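Local coordinates for p-47 protein (Clostridium botulinum, PDB 6EKT) that adopts a tubular lipid-binding (TULIP) fold and may be part of a progenitor toxin complex that protects botulinum neurotoxin in the host gut, at residues E44-K48 with N49-F53; T410-N414 with N415-S419. All blocks are in the same frame, centred on the assembly; numbering follows the deposited sequence.

Contact 1. Residues E44-K48 with N49-F53; sequences EYITK and NNIQF
Asn49 turns its side-chain amide back over the ring of Tyr45, one helical turn earlier. Its ND2 lies 3.7 Å above the ring plane and over the ring centre, with amide and ring planes 50° apart. The same nitrogen donates to the main chain: Asn49 ND2 to Tyr45 O is 3.1 Å with an N-H...O angle of 160°, in the carbonyl plane and on a lone pair. Asn49 CG stands beside its own backbone N (chi1 -77°), which brings the amide round to that oxygen; the backbone N of Asn49 adds a weak bond to Tyr45 O at 3.3 Å. Tyr45 OH bonds to the backbone N of Ser174. Asn50, the first residue to leave helical phi/psi, takes positive phi in a Schellman motif, its N reaching Thr47 O at 3.2 Å. After the turn, Ile51 points back at the helix, and its CG1 meets CD1 of Ile46 at 4.0 Å, the two side chains crossing at about a right angle. Tyr45 O is thus held mainly by the side-chain nitrogen of Asn49, whose amide is fixed between that bond and the Tyr45 ring, while the Ile46-Ile51 contact is buried and purely apolar.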
loop_
_atom_site.group_PDB
_atom_site.type_symbol
_atom_site.label_atom_id
_atom_site.label_comp_id
_atom_site.label_asym_id
_atom_site.label_seq_id
_atom_site.Cartn_x
_atom_site.Cartn_y
_atom_site.Cartn_z
ATOM N N GLU A 44 -12.814 -20.944 10.484
ATOM C CA GLU A 44 -11.938 -22.105 10.724
ATOM C C GLU A 44 -11.397 -22.063 12.153
ATOM O O GLU A 44 -11.415 -23.075 12.845
ATOM C CB GLU A 44 -10.777 -22.166 9.707
ATOM C CG GLU A 44 -11.182 -22.581 8.291
ATOM C CD GLU A 44 -10.161 -22.259 7.197
ATOM O OE1 GLU A 44 -9.282 -21.366 7.353
ATOM O OE2 GLU A 44 -10.260 -22.893 6.130
ATOM N N TYR A 45 -10.967 -20.881 12.600
ATOM C CA TYR A 45 -10.404 -20.708 13.938
ATOM C C TYR A 45 -11.409 -21.036 15.037
ATOM O O TYR A 45 -11.055 -21.725 15.989
ATOM C CB TYR A 45 -9.881 -19.286 14.150
ATOM C CG TYR A 45 -9.157 -19.077 15.465
ATOM C CD1 TYR A 45 -7.774 -19.283 15.564
ATOM C CD2 TYR A 45 -9.850 -18.669 16.621
ATOM C CE1 TYR A 45 -7.103 -19.084 16.769
ATOM C CE2 TYR A 45 -9.183 -18.477 17.826
ATOM C CZ TYR A 45 -7.811 -18.682 17.889
ATOM O OH TYR A 45 -7.149 -18.492 19.076
ATOM N N ILE A 46 -12.631 -20.505 14.919
ATOM C CA ILE A 46 -13.713 -20.783 15.884
ATOM C C ILE A 46 -14.122 -22.273 15.914
ATOM O O ILE A 46 -14.225 -22.870 17.001
ATOM C CB ILE A 46 -14.929 -19.824 15.706
ATOM C CG1 ILE A 46 -14.519 -18.355 15.956
ATOM C CG2 ILE A 46 -16.098 -20.194 16.625
ATOM C CD1 ILE A 46 -13.944 -18.042 17.331
ATOM N N THR A 47 -14.355 -22.848 14.736
ATOM C CA THR A 47 -14.677 -24.280 14.592
ATOM C C THR A 47 -13.561 -25.195 15.130
ATOM O O THR A 47 -13.827 -26.045 15.986
ATOM C CB THR A 47 -15.051 -24.635 13.127
ATOM O OG1 THR A 47 -16.181 -23.850 12.722
ATOM C CG2 THR A 47 -15.388 -26.135 12.962
ATOM N N LYS A 48 -12.327 -25.008 14.649
ATOM C CA LYS A 48 -11.206 -25.914 14.979
ATOM C C LYS A 48 -10.872 -25.946 16.479
ATOM O O LYS A 48 -10.409 -26.966 16.995
ATOM C CB LYS A 48 -9.948 -25.570 14.166
ATOM C CG LYS A 48 -9.061 -26.776 13.892
ATOM C CD LYS A 48 -7.615 -26.420 13.575
ATOM C CE LYS A 48 -6.760 -27.673 13.727
ATOM N NZ LYS A 48 -5.331 -27.448 13.362
ATOM N N ASN A 49 -11.116 -24.832 17.168
ATOM C CA ASN A 49 -10.758 -24.717 18.581
ATOM C C ASN A 49 -11.922 -24.989 19.548
ATOM O O ASN A 49 -11.720 -24.999 20.774
ATOM C CB ASN A 49 -10.107 -23.358 18.856
ATOM C CG ASN A 49 -8.664 -23.298 18.397
ATOM O OD1 ASN A 49 -7.784 -23.903 19.005
ATOM N ND2 ASN A 49 -8.411 -22.551 17.327
ATOM N N ASN A 50 -13.118 -25.224 18.984
ATOM C CA ASN A 50 -14.367 -25.498 19.731
ATOM C C ASN A 50 -14.549 -24.575 20.931
ATOM O O ASN A 50 -14.704 -25.027 22.070
ATOM C CB ASN A 50 -14.453 -26.968 20.160
ATOM C CG ASN A 50 -14.375 -27.913 18.985
ATOM O OD1 ASN A 50 -15.387 -28.225 18.351
ATOM N ND2 ASN A 50 -13.170 -28.376 18.686
ATOM N N ILE A 51 -14.510 -23.276 20.646
ATOM C CA ILE A 51 -14.503 -22.236 21.667
ATOM C C ILE A 51 -15.779 -22.265 22.492
ATOM O O ILE A 51 -16.890 -22.179 21.953
ATOM C CB ILE A 51 -14.292 -20.830 21.044
ATOM C CG1 ILE A 51 -13.025 -20.785 20.154
ATOM C CG2 ILE A 51 -14.292 -19.746 22.116
ATOM C CD1 ILE A 51 -11.699 -20.893 20.888
ATOM N N GLN A 52 -15.594 -22.422 23.801
ATOM C CA GLN A 52 -16.662 -22.181 24.766
ATOM C C GLN A 52 -16.217 -21.255 25.896
ATOM O O GLN A 52 -15.086 -21.358 26.385
ATOM C CB GLN A 52 -17.290 -23.481 25.279
ATOM C CG GLN A 52 -16.418 -24.380 26.149
ATOM C CD GLN A 52 -17.249 -25.390 26.931
ATOM O OE1 GLN A 52 -17.410 -25.269 28.149
ATOM N NE2 GLN A 52 -17.812 -26.366 26.230
ATOM N N PHE A 53 -17.101 -20.330 26.260
ATOM C CA PHE A 53 -16.843 -19.376 27.330
ATOM C C PHE A 53 -17.730 -19.742 28.518
ATOM O O PHE A 53 -18.963 -19.832 28.375
ATOM C CB PHE A 53 -17.166 -17.919 26.898
ATOM C CG PHE A 53 -16.201 -17.304 25.892
ATOM C CD1 PHE A 53 -15.024 -17.949 25.473
ATOM C CD2 PHE A 53 -16.474 -16.027 25.377
ATOM C CE1 PHE A 53 -14.160 -17.336 24.561
ATOM C CE2 PHE A 53 -15.615 -15.415 24.469
ATOM C CZ PHE A 53 -14.462 -16.070 24.059
#

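Contact 2. Residues T410-N414 with N415-S419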
loop_
_atom_site.group_PDB
_atom_site.type_symbol
_atom_site.label_atom_id
_atom_site.label_comp_id
_atom_site.label_asym_id
_atom_site.label_seq_id
_atom_site.Cartn_x
_atom_site.Cartn_y
_atom_site.Cartn_z
ATOM N N THR A 410 5.747 -6.978 4.504
ATOM C CA THR A 410 5.475 -6.229 5.724
ATOM C C THR A 410 4.218 -6.735 6.429
ATOM O O THR A 410 4.279 -7.075 7.600
ATOM C CB THR A 410 5.418 -4.707 5.436
ATOM O OG1 THR A 410 6.686 -4.296 4.912
ATOM C CG2 THR A 410 5.111 -3.890 6.714
ATOM N N ILE A 411 3.103 -6.799 5.710
ATOM C CA ILE A 411 1.843 -7.261 6.281
ATOM C C ILE A 411 1.490 -8.580 5.642
ATOM O O ILE A 411 1.341 -8.662 4.426
ATOM C CB ILE A 411 0.691 -6.233 6.080
ATOM C CG1 ILE A 411 1.029 -4.896 6.769
ATOM C CG2 ILE A 411 -0.686 -6.787 6.515
ATOM C CD1 ILE A 411 1.325 -4.956 8.261
ATOM N N LYS A 412 1.373 -9.602 6.476
ATOM C CA LYS A 412 0.811 -10.865 6.049
ATOM C C LYS A 412 -0.530 -11.055 6.741
ATOM O O LYS A 412 -0.591 -11.256 7.956
ATOM C CB LYS A 412 1.768 -12.013 6.368
ATOM C CG LYS A 412 3.073 -11.943 5.574
ATOM C CD LYS A 412 3.847 -13.259 5.588
ATOM C CE LYS A 412 4.495 -13.577 6.934
ATOM N NZ LYS A 412 5.434 -12.494 7.341
ATOM N N TRP A 413 -1.596 -10.972 5.954
ATOM C CA TRP A 413 -2.956 -11.138 6.464
ATOM C C TRP A 413 -3.187 -12.587 6.865
ATOM O O TRP A 413 -2.965 -13.494 6.061
ATOM C CB TRP A 413 -3.955 -10.672 5.423
ATOM C CG TRP A 413 -3.881 -9.172 5.181
ATOM C CD1 TRP A 413 -3.239 -8.530 4.155
ATOM C CD2 TRP A 413 -4.446 -8.153 6.002
ATOM N NE1 TRP A 413 -3.392 -7.165 4.275
ATOM C CE2 TRP A 413 -4.145 -6.904 5.389
ATOM C CE3 TRP A 413 -5.222 -8.170 7.173
ATOM C CZ2 TRP A 413 -4.561 -5.678 5.928
ATOM C CZ3 TRP A 413 -5.648 -6.942 7.716
ATOM C CH2 TRP A 413 -5.314 -5.714 7.091
ATOM N N ASN A 414 -3.596 -12.783 8.125
ATOM C CA ASN A 414 -3.630 -14.099 8.820
ATOM C C ASN A 414 -2.277 -14.828 8.811
ATOM O O ASN A 414 -2.215 -16.056 8.831
ATOM C CB ASN A 414 -4.796 -15.002 8.338
ATOM C CG ASN A 414 -4.985 -16.268 9.208
ATOM O OD1 ASN A 414 -4.988 -16.215 10.443
ATOM N ND2 ASN A 414 -5.140 -17.412 8.551
ATOM N N ASN A 415 -1.192 -14.044 8.795
ATOM C CA ASN A 415 0.189 -14.560 8.707
ATOM C C ASN A 415 0.458 -15.462 7.476
ATOM O O ASN A 415 1.415 -16.253 7.456
ATOM C CB ASN A 415 0.628 -15.228 10.036
ATOM C CG ASN A 415 2.141 -15.314 10.173
ATOM O OD1 ASN A 415 2.862 -14.326 9.991
ATOM N ND2 ASN A 415 2.637 -16.511 10.464
ATOM N N LEU A 416 -0.381 -15.317 6.444
ATOM C CA LEU A 416 -0.271 -16.108 5.211
ATOM C C LEU A 416 0.288 -15.279 4.059
ATOM O O LEU A 416 -0.116 -14.134 3.866
ATOM C CB LEU A 416 -1.631 -16.699 4.822
ATOM C CG LEU A 416 -2.295 -17.688 5.791
ATOM C CD1 LEU A 416 -3.770 -17.824 5.460
ATOM C CD2 LEU A 416 -1.616 -19.053 5.789
ATOM N N LYS A 417 1.228 -15.862 3.318
ATOM C CA LYS A 417 1.754 -15.251 2.097
ATOM C C LYS A 417 0.772 -15.446 0.952
ATOM O O LYS A 417 -0.007 -16.398 0.965
ATOM C CB LYS A 417 3.117 -15.851 1.737
ATOM C CG LYS A 417 4.272 -15.213 2.493
ATOM C CD LYS A 417 5.559 -16.003 2.338
ATOM C CE LYS A 417 6.755 -15.244 2.899
ATOM N NZ LYS A 417 7.995 -16.062 2.739
ATOM N N ILE A 418 0.790 -14.531 -0.017
ATOM C CA ILE A 418 0.047 -14.717 -1.270
ATOM C C ILE A 418 1.001 -15.207 -2.379
ATOM O O ILE A 418 2.229 -15.106 -2.239
ATOM C CB ILE A 418 -0.741 -13.443 -1.686
ATOM C CG1 ILE A 418 0.163 -12.361 -2.277
ATOM C CG2 ILE A 418 -1.588 -12.892 -0.535
ATOM C CD1 ILE A 418 -0.010 -12.167 -3.767
ATOM N N SER A 419 0.449 -15.730 -3.474
ATOM C CA SER A 419 1.288 -16.179 -4.586
ATOM C C SER A 419 0.986 -15.482 -5.915
ATOM O O SER A 419 1.845 -15.436 -6.801
ATOM C CB SER A 419 1.202 -17.695 -4.746
ATOM O OG SER A 419 -0.096 -18.062 -5.156
#
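The backbone O of Lys412 accepts from Asn415 N at 3.0 Å, the N-H...O angle bent to 140°. A second bond follows one residue along, Leu416 N to Trp413 O at 3.2 Å, and is straighter at 161°. The two overlap as successive beta turns, type II from Lys412 to Asn415 and type I' from Trp413 to Leu416, and they bend the chain sharply as it leaves strand 411-413, an outermost strand of its antiparallel sheet. Positive phi at both Asn414 and Asn415 makes the tight bend. On one side of it the Lys412 side chain runs alongside Asn415 and folds at its third and fourth torsions (chi3 -72°), which carries CE to 3.5 Å from Asn415 OD1. Lys412 CD also lies 3.7 Å from CG of Lys417, whose extended chain points the same way; the ammonium nitrogens, NZ of Lys412 and NZ of Lys417, remain 6.4 Å apart. The side chains of Asn414 and Leu416 lie alongside each other, and Leu416 CG is 3.5 Å from the backbone O of Asn414. The buried side chain of Trp413 leaves the turn and touches Leu209 and Ile211 of strand 208-214, and one face of its indole carries Ile411 CG2.

In the fold
From the N terminus, strand 29-34 leads into helix 35-49, and contact 1 closes the turn by which that helix passes into strand 52-57, edge of a four-stranded antiparallel sheet. Much later, after helix 403-409, contact 2 closes the turn that follows strand 411-413, on the way to strand 421-426. The two are in series, neither nested nor crossed; their centres are 22 Å apart and their nearest atoms about 6 Å, without touching. Both reach residues 174-179: Ser174 is met from contact 1, while Phe177 and Ser179 pair through the backbone with Asn414 and Lys412 of contact 2.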